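Local atomic coordinates of prolyl-tRNA synthetase (Naegleria fowleri, PDB entry 6UYH), a protein that probably attaches proline to its cognate tRNA, activating the amino acid with ATP as prolyl-adenylate. Residues Phe159-Glu164 with Ser272-Gly277; Val148-Phe153 with Phe165-Gly170. One frame throughout, in Å; residues are numbered along the deposited sequence. Where two conformers were deposited one is given.

In the fold
Both contacts lie in the class II synthetase core, their centres about 9 Å apart, and share one bound AMPPNP. Along the chain their segments alternate: 148-153, 159-164, 165-170, then 272-277 after a long excursion. Contact 2 pairs strand 140-149 with strand 164-174, the two arms of class II motif 2, while contact 1 carries the loop between those arms over to the end of strand 261-272 and the start of helix 274-283, the motif 3 element. Backbone bonds Arg150 to Arg163 and Thr273 to Tyr166 tie them together. Contact 2 holds adenine and the alpha phosphate, contact 1 the adenine edge and the gamma phosphate, and halofuginone lies against Arg150, Trp167 and Glu169 of contact 2.

Contact 1 of 2, residues Phe159-Glu164 with Ser272-Gly277; sequences FIRSRE and STRTLG. With ANP (phosphoaminophosphonic acid-adenylate ester), chain C.
Arg274 reaches across to the carbonyl of Ile160 and grips that one oxygen side-on with two nitrogens. The bond from Arg274 NE to Ile160 O is 2.9 Å and meets a lone pair in the carbonyl plane; the second, from Arg274 NH2, is tilted 22° from that plane. A bend at chi3 (-65°) swings the guanidinium round so that its other edge takes the gamma phosphate, with NH2 2.8 Å from ANP O3G and NH1 bonded to the same oxygen. The ribose C2' lies over one face of the group.

Arg161 comes alongside, its plane turned 75° from that of Arg274. Its NH1 makes a nearly straight 3.1 Å bond to ANP O2G, and its NH2 is paired with the C-terminal carboxylate of Tyr513. The phosphate, with that carboxylate beside Arg161, probably offsets the charge of the two guanidinium groups.

This is the meeting of the motif 2 loop with the motif 3 helix, the ATP-binding elements of class II synthetases. The adenine is read here by Ser162, whose backbone N donates to ANP N1 and whose O accepts from N6, while Ser272 OG donates to ANP N3 (2.8 Å). The same hydroxyl accepts from Arg274 N, a capping bond just ahead of the helix. A water joins Phe159 O, Ser162 OG and Thr273 OG1.

The contact away from the nucleotide is apolar. Leu276 CB lies over one face of the Phe159 ring, 4.1 Å from its centroid, and Phe159 CB rests 3.4 Å from Gly277 N.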
loop_
_atom_site.group_PDB
_atom_site.type_symbol
_atom_site.label_atom_id
_atom_site.label_comp_id
_atom_site.label_asym_id
_atom_site.label_seq_id
_atom_site.Cartn_x
_atom_site.Cartn_y
_atom_site.Cartn_z
ATOM N N PHE A 159 -5.724 -9.871 -13.959
ATOM C CA PHE A 159 -4.514 -10.159 -13.193
ATOM C C PHE A 159 -3.267 -10.310 -14.062
ATOM O O PHE A 159 -2.257 -9.669 -13.775
ATOM C CB PHE A 159 -4.670 -11.411 -12.319
ATOM C CG PHE A 159 -5.809 -11.332 -11.343
ATOM C CD1 PHE A 159 -5.834 -10.357 -10.348
ATOM C CD2 PHE A 159 -6.847 -12.239 -11.408
ATOM C CE1 PHE A 159 -6.893 -10.281 -9.446
ATOM C CE2 PHE A 159 -7.905 -12.180 -10.502
ATOM C CZ PHE A 159 -7.923 -11.198 -9.515
ATOM N N ILE A 160 -3.321 -11.130 -15.124
ATOM C CA ILE A 160 -2.105 -11.451 -15.876
ATOM C C ILE A 160 -1.572 -10.234 -16.615
ATOM O O ILE A 160 -0.350 -10.032 -16.706
ATOM C CB ILE A 160 -2.367 -12.599 -16.868
ATOM C CG1 ILE A 160 -2.856 -13.851 -16.139
ATOM C CG2 ILE A 160 -1.098 -12.876 -17.691
ATOM C CD1 ILE A 160 -1.819 -14.481 -15.222
ATOM N N ARG A 161 -2.466 -9.445 -17.220
ATOM C CA ARG A 161 -2.053 -8.328 -18.075
ATOM C C ARG A 161 -3.130 -7.247 -17.978
ATOM O O ARG A 161 -4.106 -7.263 -18.728
ATOM C CB ARG A 161 -1.842 -8.766 -19.518
ATOM C CG ARG A 161 -1.237 -7.642 -20.380
ATOM C CD ARG A 161 -0.981 -8.069 -21.818
ATOM N NE ARG A 161 -0.051 -9.194 -21.868
ATOM C CZ ARG A 161 1.247 -9.105 -21.594
ATOM N NH1 ARG A 161 1.782 -7.936 -21.259
ATOM N NH2 ARG A 161 2.013 -10.189 -21.652
ATOM N N SER A 162 -2.940 -6.313 -17.050
ATOM C CA SER A 162 -3.893 -5.228 -16.868
ATOM C C SER A 162 -3.201 -3.899 -17.148
ATOM O O SER A 162 -1.974 -3.793 -17.078
ATOM C CB SER A 162 -4.525 -5.264 -15.464
ATOM O OG SER A 162 -3.567 -5.221 -14.413
ATOM N N ARG A 163 -3.992 -2.886 -17.520
ATOM C CA ARG A 163 -3.401 -1.591 -17.872
ATOM C C ARG A 163 -2.982 -0.799 -16.645
ATOM O O ARG A 163 -2.018 -0.021 -16.710
ATOM C CB ARG A 163 -4.363 -0.783 -18.743
ATOM C CG ARG A 163 -4.408 -1.326 -20.172
ATOM C CD ARG A 163 -5.271 -0.467 -21.065
ATOM N NE ARG A 163 -4.922 -0.640 -22.470
ATOM C CZ ARG A 163 -5.582 -0.065 -23.468
ATOM N NH1 ARG A 163 -6.628 0.705 -23.206
ATOM N NH2 ARG A 163 -5.200 -0.264 -24.724
ATOM N N GLU A 164 -3.698 -0.951 -15.536
ATOM C CA GLU A 164 -3.182 -0.614 -14.217
ATOM C C GLU A 164 -2.934 -1.924 -13.490
ATOM O O GLU A 164 -3.799 -2.806 -13.501
ATOM C CB GLU A 164 -4.156 0.254 -13.403
ATOM C CG GLU A 164 -3.566 0.633 -12.039
ATOM C CD GLU A 164 -4.511 1.450 -11.156
ATOM O OE1 GLU A 164 -5.717 1.529 -11.453
ATOM O OE2 GLU A 164 -4.025 2.024 -10.164
ATOM N N SER A 272 4.381 -8.734 -9.461
ATOM C CA SER A 272 3.101 -8.015 -9.573
ATOM C C SER A 272 1.908 -8.888 -9.188
ATOM O O SER A 272 2.037 -10.085 -8.904
ATOM C CB SER A 272 2.884 -7.516 -11.002
ATOM O OG SER A 272 2.420 -8.583 -11.816
ATOM N N THR A 273 0.718 -8.277 -9.269
ATOM C CA THR A 273 -0.548 -8.975 -9.076
ATOM C C THR A 273 -0.836 -10.000 -10.175
ATOM O O THR A 273 -1.851 -10.700 -10.090
ATOM C CB THR A 273 -1.692 -7.957 -8.958
ATOM O OG1 THR A 273 -1.530 -6.889 -9.911
ATOM C CG2 THR A 273 -1.716 -7.374 -7.526
ATOM N N ARG A 274 0.033 -10.114 -11.183
ATOM C CA ARG A 274 0.003 -11.275 -12.067
ATOM C C ARG A 274 0.031 -12.576 -11.269
ATOM O O ARG A 274 -0.584 -13.573 -11.672
ATOM C CB ARG A 274 1.187 -11.195 -13.048
ATOM C CG ARG A 274 1.477 -12.479 -13.807
ATOM C CD ARG A 274 2.552 -12.241 -14.874
ATOM N NE ARG A 274 2.088 -11.321 -15.903
ATOM C CZ ARG A 274 2.793 -10.998 -16.971
ATOM N NH1 ARG A 274 3.994 -11.549 -17.164
ATOM N NH2 ARG A 274 2.290 -10.139 -17.851
ATOM N N THR A 275 0.729 -12.575 -10.133
ATOM C CA THR A 275 0.774 -13.730 -9.235
ATOM C C THR A 275 -0.609 -14.301 -8.961
ATOM O O THR A 275 -0.788 -15.525 -8.934
ATOM C CB THR A 275 1.419 -13.337 -7.900
ATOM O OG1 THR A 275 0.812 -12.133 -7.405
ATOM C CG2 THR A 275 2.904 -13.113 -8.075
ATOM N N LEU A 276 -1.591 -13.427 -8.732
ATOM C CA LEU A 276 -2.942 -13.891 -8.417
ATOM C C LEU A 276 -3.552 -14.638 -9.599
ATOM O O LEU A 276 -4.256 -15.637 -9.416
ATOM C CB LEU A 276 -3.836 -12.713 -8.025
ATOM C CG LEU A 276 -3.834 -12.294 -6.548
ATOM C CD1 LEU A 276 -2.460 -11.845 -6.117
ATOM C CD2 LEU A 276 -4.837 -11.187 -6.323
ATOM N N GLY A 277 -3.319 -14.143 -10.817
ATOM C CA GLY A 277 -3.843 -14.820 -11.995
ATOM C C GLY A 277 -3.243 -16.198 -12.180
ATOM O O GLY A 277 -3.951 -17.161 -12.492
HETATM P PG ANP C . 5.556 -8.902 -20.260
HETATM O O1G ANP C . 6.004 -9.633 -21.437
HETATM O O2G ANP C . 4.845 -7.569 -20.746
HETATM O O3G ANP C . 4.565 -9.859 -19.491
HETATM P PB ANP C . 7.564 -7.101 -18.955
HETATM O O1B ANP C . 8.933 -7.092 -19.448
HETATM O O2B ANP C . 6.772 -5.925 -19.604
HETATM N N3B ANP C . 6.791 -8.524 -19.246
HETATM P PA ANP C . 8.410 -6.123 -16.367
HETATM O O1A ANP C . 9.790 -6.647 -16.279
HETATM O O2A ANP C . 8.414 -4.688 -16.778
HETATM O O3A ANP C . 7.524 -6.925 -17.415
HETATM O "O5'" ANP C . 7.529 -6.247 -15.025
HETATM C "C5'" ANP C . 7.843 -6.992 -13.826
HETATM C "C4'" ANP C . 6.804 -8.073 -13.687
HETATM O "O4'" ANP C . 5.486 -7.484 -13.655
HETATM C "C3'" ANP C . 6.772 -9.026 -14.872
HETATM O "O3'" ANP C . 7.732 -10.063 -14.707
HETATM C "C2'" ANP C . 5.338 -9.558 -14.836
HETATM O "O2'" ANP C . 5.259 -10.718 -14.019
HETATM C "C1'" ANP C . 4.550 -8.369 -14.250
HETATM N N9 ANP C . 3.784 -7.626 -15.243
HETATM C C8 ANP C . 4.260 -7.025 -16.379
HETATM N N7 ANP C . 3.343 -6.417 -17.091
HETATM C C5 ANP C . 2.175 -6.630 -16.370
HETATM C C6 ANP C . 0.842 -6.242 -16.591
HETATM N N6 ANP C . 0.445 -5.480 -17.613
HETATM N N1 ANP C . -0.085 -6.651 -15.695
HETATM C C2 ANP C . 0.312 -7.370 -14.641
HETATM N N3 ANP C . 1.541 -7.779 -14.319
HETATM C C4 ANP C . 2.432 -7.378 -15.232
HETATM O O HOH W 1 -2.687 -7.348 -12.345
#

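Contact 2 of 2, residues Val148-Phe153 with Phe165-Gly170. With ANP (phosphoaminophosphonic acid-adenylate ester), chain C; HFG (7-bromo-6-chloro-3-{3-[(2R,3S)-3-hydroxypiperidin-2-yl]-2-oxopropyl}quinazolin-4(3H)-one), chain D.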
loop_
_atom_site.group_PDB
_atom_site.type_symbol
_atom_site.label_atom_id
_atom_site.label_comp_id
_atom_site.label_asym_id
_atom_site.label_seq_id
_atom_site.Cartn_x
_atom_site.Cartn_y
_atom_site.Cartn_z
ATOM N N VAL A 148 1.064 0.764 -11.201
ATOM C CA VAL A 148 1.819 0.958 -12.432
ATOM C C VAL A 148 0.816 1.069 -13.569
ATOM O O VAL A 148 -0.214 0.389 -13.553
ATOM C CB VAL A 148 2.783 -0.224 -12.689
ATOM C CG1 VAL A 148 3.806 0.148 -13.735
ATOM C CG2 VAL A 148 3.456 -0.665 -11.391
ATOM N N VAL A 149 1.110 1.912 -14.559
ATOM C CA VAL A 149 0.220 2.116 -15.703
ATOM C C VAL A 149 0.993 1.865 -16.986
ATOM O O VAL A 149 2.021 2.504 -17.232
ATOM C CB VAL A 149 -0.389 3.527 -15.723
ATOM C CG1 VAL A 149 -1.214 3.734 -17.000
ATOM C CG2 VAL A 149 -1.247 3.759 -14.468
ATOM N N ARG A 150 0.487 0.954 -17.813
ATOM C CA ARG A 150 1.023 0.743 -19.154
ATOM C C ARG A 150 -0.145 0.559 -20.110
ATOM O O ARG A 150 -1.008 -0.294 -19.878
ATOM C CB ARG A 150 1.939 -0.489 -19.216
ATOM C CG ARG A 150 3.159 -0.397 -18.319
ATOM C CD ARG A 150 3.900 -1.717 -18.220
ATOM N NE ARG A 150 5.047 -1.592 -17.323
ATOM C CZ ARG A 150 5.935 -2.556 -17.099
ATOM N NH1 ARG A 150 5.807 -3.731 -17.705
ATOM N NH2 ARG A 150 6.943 -2.344 -16.259
ATOM N N TRP A 151 -0.174 1.348 -21.178
ATOM C CA TRP A 151 -1.242 1.215 -22.164
ATOM C C TRP A 151 -0.924 0.025 -23.072
ATOM O O TRP A 151 -0.506 0.159 -24.221
ATOM C CB TRP A 151 -1.437 2.509 -22.937
ATOM C CG TRP A 151 -2.870 2.893 -22.954
ATOM C CD1 TRP A 151 -3.699 2.932 -24.038
ATOM C CD2 TRP A 151 -3.677 3.230 -21.820
ATOM N NE1 TRP A 151 -4.966 3.304 -23.654
ATOM C CE2 TRP A 151 -4.980 3.489 -22.297
ATOM C CE3 TRP A 151 -3.425 3.347 -20.451
ATOM C CZ2 TRP A 151 -6.022 3.867 -21.453
ATOM C CZ3 TRP A 151 -4.462 3.719 -19.615
ATOM C CH2 TRP A 151 -5.744 3.974 -20.119
ATOM N N GLU A 152 -1.136 -1.166 -22.509
ATOM C CA GLU A 152 -0.805 -2.418 -23.181
ATOM C C GLU A 152 -1.489 -2.507 -24.537
ATOM O O GLU A 152 -2.692 -2.259 -24.654
ATOM C CB GLU A 152 -1.233 -3.605 -22.313
ATOM C CG GLU A 152 -0.591 -3.654 -20.919
ATOM C CD GLU A 152 0.802 -4.294 -20.919
ATOM O OE1 GLU A 152 1.144 -5.040 -21.879
ATOM O OE2 GLU A 152 1.556 -4.049 -19.951
ATOM N N PHE A 153 -0.710 -2.865 -25.562
ATOM C CA PHE A 153 -1.283 -3.134 -26.879
ATOM C C PHE A 153 -1.999 -4.478 -26.908
ATOM O O PHE A 153 -3.042 -4.622 -27.557
ATOM C CB PHE A 153 -0.189 -3.096 -27.940
ATOM C CG PHE A 153 -0.685 -3.361 -29.325
ATOM C CD1 PHE A 153 -1.555 -2.475 -29.941
ATOM C CD2 PHE A 153 -0.279 -4.492 -30.014
ATOM C CE1 PHE A 153 -2.018 -2.714 -31.223
ATOM C CE2 PHE A 153 -0.737 -4.739 -31.301
ATOM C CZ PHE A 153 -1.609 -3.847 -31.903
ATOM N N PHE A 165 -1.748 -2.072 -12.904
ATOM C CA PHE A 165 -1.471 -3.228 -12.063
ATOM C C PHE A 165 -0.707 -2.770 -10.836
ATOM O O PHE A 165 -0.308 -1.611 -10.724
ATOM C CB PHE A 165 -0.733 -4.351 -12.842
ATOM C CG PHE A 165 0.606 -3.966 -13.429
ATOM C CD1 PHE A 165 1.782 -4.263 -12.750
ATOM C CD2 PHE A 165 0.692 -3.385 -14.688
ATOM C CE1 PHE A 165 3.021 -3.967 -13.295
ATOM C CE2 PHE A 165 1.941 -3.080 -15.251
ATOM C CZ PHE A 165 3.101 -3.371 -14.543
ATOM N N TYR A 166 -0.542 -3.683 -9.889
ATOM C CA TYR A 166 0.119 -3.390 -8.622
ATOM C C TYR A 166 1.341 -4.285 -8.510
ATOM O O TYR A 166 1.305 -5.446 -8.928
ATOM C CB TYR A 166 -0.849 -3.605 -7.442
ATOM C CG TYR A 166 -2.131 -2.858 -7.706
ATOM C CD1 TYR A 166 -2.220 -1.507 -7.439
ATOM C CD2 TYR A 166 -3.228 -3.485 -8.301
ATOM C CE1 TYR A 166 -3.380 -0.786 -7.719
ATOM C CE2 TYR A 166 -4.403 -2.769 -8.588
ATOM C CZ TYR A 166 -4.460 -1.421 -8.305
ATOM O OH TYR A 166 -5.608 -0.697 -8.574
ATOM N N TRP A 167 2.433 -3.743 -7.977
ATOM C CA TRP A 167 3.648 -4.541 -7.855
ATOM C C TRP A 167 4.458 -4.033 -6.672
ATOM O O TRP A 167 4.078 -3.072 -5.998
ATOM C CB TRP A 167 4.465 -4.529 -9.156
ATOM C CG TRP A 167 5.253 -3.266 -9.513
ATOM C CD1 TRP A 167 5.337 -2.082 -8.815
ATOM C CD2 TRP A 167 6.049 -3.092 -10.689
ATOM N NE1 TRP A 167 6.156 -1.196 -9.493
ATOM C CE2 TRP A 167 6.603 -1.795 -10.641
ATOM C CE3 TRP A 167 6.358 -3.920 -11.777
ATOM C CZ2 TRP A 167 7.438 -1.302 -11.645
ATOM C CZ3 TRP A 167 7.185 -3.432 -12.773
ATOM C CH2 TRP A 167 7.712 -2.134 -12.700
ATOM N N GLN A 168 5.569 -4.709 -6.405
ATOM C CA GLN A 168 6.695 -4.078 -5.734
ATOM C C GLN A 168 7.801 -3.974 -6.765
ATOM O O GLN A 168 7.938 -4.855 -7.622
ATOM C CB GLN A 168 7.200 -4.858 -4.511
ATOM C CG GLN A 168 7.606 -6.335 -4.772
ATOM C CD GLN A 168 8.980 -6.540 -5.452
ATOM O OE1 GLN A 168 9.172 -7.527 -6.172
ATOM N NE2 GLN A 168 9.938 -5.636 -5.196
ATOM N N GLU A 169 8.560 -2.882 -6.707
ATOM C CA GLU A 169 9.798 -2.766 -7.467
ATOM C C GLU A 169 10.924 -2.425 -6.501
ATOM O O GLU A 169 10.819 -1.475 -5.709
ATOM C CB GLU A 169 9.688 -1.725 -8.608
ATOM C CG GLU A 169 9.252 -0.332 -8.141
ATOM C CD GLU A 169 9.108 0.649 -9.291
ATOM O OE1 GLU A 169 8.112 1.407 -9.294
ATOM O OE2 GLU A 169 9.989 0.663 -10.178
ATOM N N GLY A 170 11.990 -3.213 -6.557
ATOM C CA GLY A 170 13.175 -2.993 -5.745
ATOM C C GLY A 170 14.294 -2.491 -6.641
ATOM O O GLY A 170 14.419 -2.929 -7.780
HETATM P PG ANP C . 5.556 -8.902 -20.260
HETATM O O1G ANP C . 6.004 -9.633 -21.437
HETATM O O2G ANP C . 4.845 -7.569 -20.746
HETATM O O3G ANP C . 4.565 -9.859 -19.491
HETATM P PB ANP C . 7.564 -7.101 -18.955
HETATM O O1B ANP C . 8.933 -7.092 -19.448
HETATM O O2B ANP C . 6.772 -5.925 -19.604
HETATM N N3B ANP C . 6.791 -8.524 -19.246
HETATM P PA ANP C . 8.410 -6.123 -16.367
HETATM O O1A ANP C . 9.790 -6.647 -16.279
HETATM O O2A ANP C . 8.414 -4.688 -16.778
HETATM O O3A ANP C . 7.524 -6.925 -17.415
HETATM O "O5'" ANP C . 7.529 -6.247 -15.025
HETATM C "C5'" ANP C . 7.843 -6.992 -13.826
HETATM C "C4'" ANP C . 6.804 -8.073 -13.687
HETATM O "O4'" ANP C . 5.486 -7.484 -13.655
HETATM C "C3'" ANP C . 6.772 -9.026 -14.872
HETATM O "O3'" ANP C . 7.732 -10.063 -14.707
HETATM C "C2'" ANP C . 5.338 -9.558 -14.836
HETATM O "O2'" ANP C . 5.259 -10.718 -14.019
HETATM C "C1'" ANP C . 4.550 -8.369 -14.250
HETATM N N9 ANP C . 3.784 -7.626 -15.243
HETATM C C8 ANP C . 4.260 -7.025 -16.379
HETATM N N7 ANP C . 3.343 -6.417 -17.091
HETATM C C5 ANP C . 2.175 -6.630 -16.370
HETATM C C6 ANP C . 0.842 -6.242 -16.591
HETATM N N6 ANP C . 0.445 -5.480 -17.613
HETATM N N1 ANP C . -0.085 -6.651 -15.695
HETATM C C2 ANP C . 0.312 -7.370 -14.641
HETATM N N3 ANP C . 1.541 -7.779 -14.319
HETATM C C4 ANP C . 2.432 -7.378 -15.232
HETATM O "O4'" HFG D . 10.046 -2.175 -15.963
HETATM C C21 HFG D . 10.960 -2.726 -16.540
HETATM C "C3'" HFG D . 12.228 -3.129 -15.824
HETATM C "C2'" HFG D . 12.091 -3.389 -14.318
HETATM N "N1'" HFG D . 11.772 -2.171 -13.562
HETATM C "C6'" HFG D . 11.792 -2.404 -12.113
HETATM C "C5'" HFG D . 10.809 -3.466 -11.698
HETATM C "C4'" HFG D . 11.040 -4.752 -12.497
HETATM C C39 HFG D . 11.059 -4.469 -13.988
HETATM O "O7'" HFG D . 11.362 -5.672 -14.702
HETATM C "C1'" HFG D . 10.887 -3.026 -18.045
HETATM N N3 HFG D . 9.927 -2.164 -18.728
HETATM C C4 HFG D . 10.238 -0.816 -18.848
HETATM O O11 HFG D . 11.298 -0.375 -18.441
HETATM C C10 HFG D . 9.169 -0.013 -19.456
HETATM C C5 HFG D . 9.346 1.355 -19.654
HETATM C C2 HFG D . 8.729 -2.671 -19.156
HETATM N N1 HFG D . 7.764 -2.001 -19.675
HETATM C C9 HFG D . 7.969 -0.628 -19.820
HETATM C C8 HFG D . 6.924 0.142 -20.329
HETATM C C7 HFG D . 7.108 1.506 -20.493
HETATM BR BR1 HFG D . 5.635 2.536 -21.086
HETATM C C6 HFG D . 8.314 2.100 -20.189
HETATM CL CL1 HFG D . 8.592 3.785 -20.518
#
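Val148 and Phe165 form an antiparallel hydrogen-bonded pair, so each backbone N-H meets the other's carbonyl: Val148 N to Phe165 O is 2.8 Å and Phe165 N to Val148 O 3.0 Å. Both side chains fall on the same face of the sheet, where Val148 CB sits over one side of the Phe165 ring. The adenine covers the opposite side, with Phe165 CD2 3.4 Å from ANP C6. Val148 was modelled in two conformers; in the one described, CG2 lies over the five-membered ring of Trp167, a close approach best taken as doubtful.

Extended from CG to NE (chi3 -179°), the chain of Arg150 runs past the edge of the Phe165 ring, CD 3.8 Å from CE2, and carries its guanidinium to the alpha phosphate, almost perpendicular to that ring (88°). Its polar atoms are well served: NH1 and NH2 both donate to ANP O2A, the latter at 2.8 Å, while NE is bonded to Pro118 O. Halofuginone N1 lies over one guanidinium face and Phe165 CZ over the other, so the group is sandwiched while the bonds to O2A and Pro118 O set its rotation. An arginine on the alpha phosphate and a phenylalanine on the adenine are hallmarks of class II motif 2.

Glu152 OE2 accepts from ANP N6 at 3.0 Å, and its OE1 pairs with Arg161. Trp167 NE1 gives a weak bond to Glu169 OE1, an oxygen that also bonds Ser120 and Gln144.

Strand 164-174 is flanked by strands 140-149 and 261-272, whose Ser272 touches both Phe165 and Trp167; on the reverse face Tyr166 and Gln168 pack against helix 49-67.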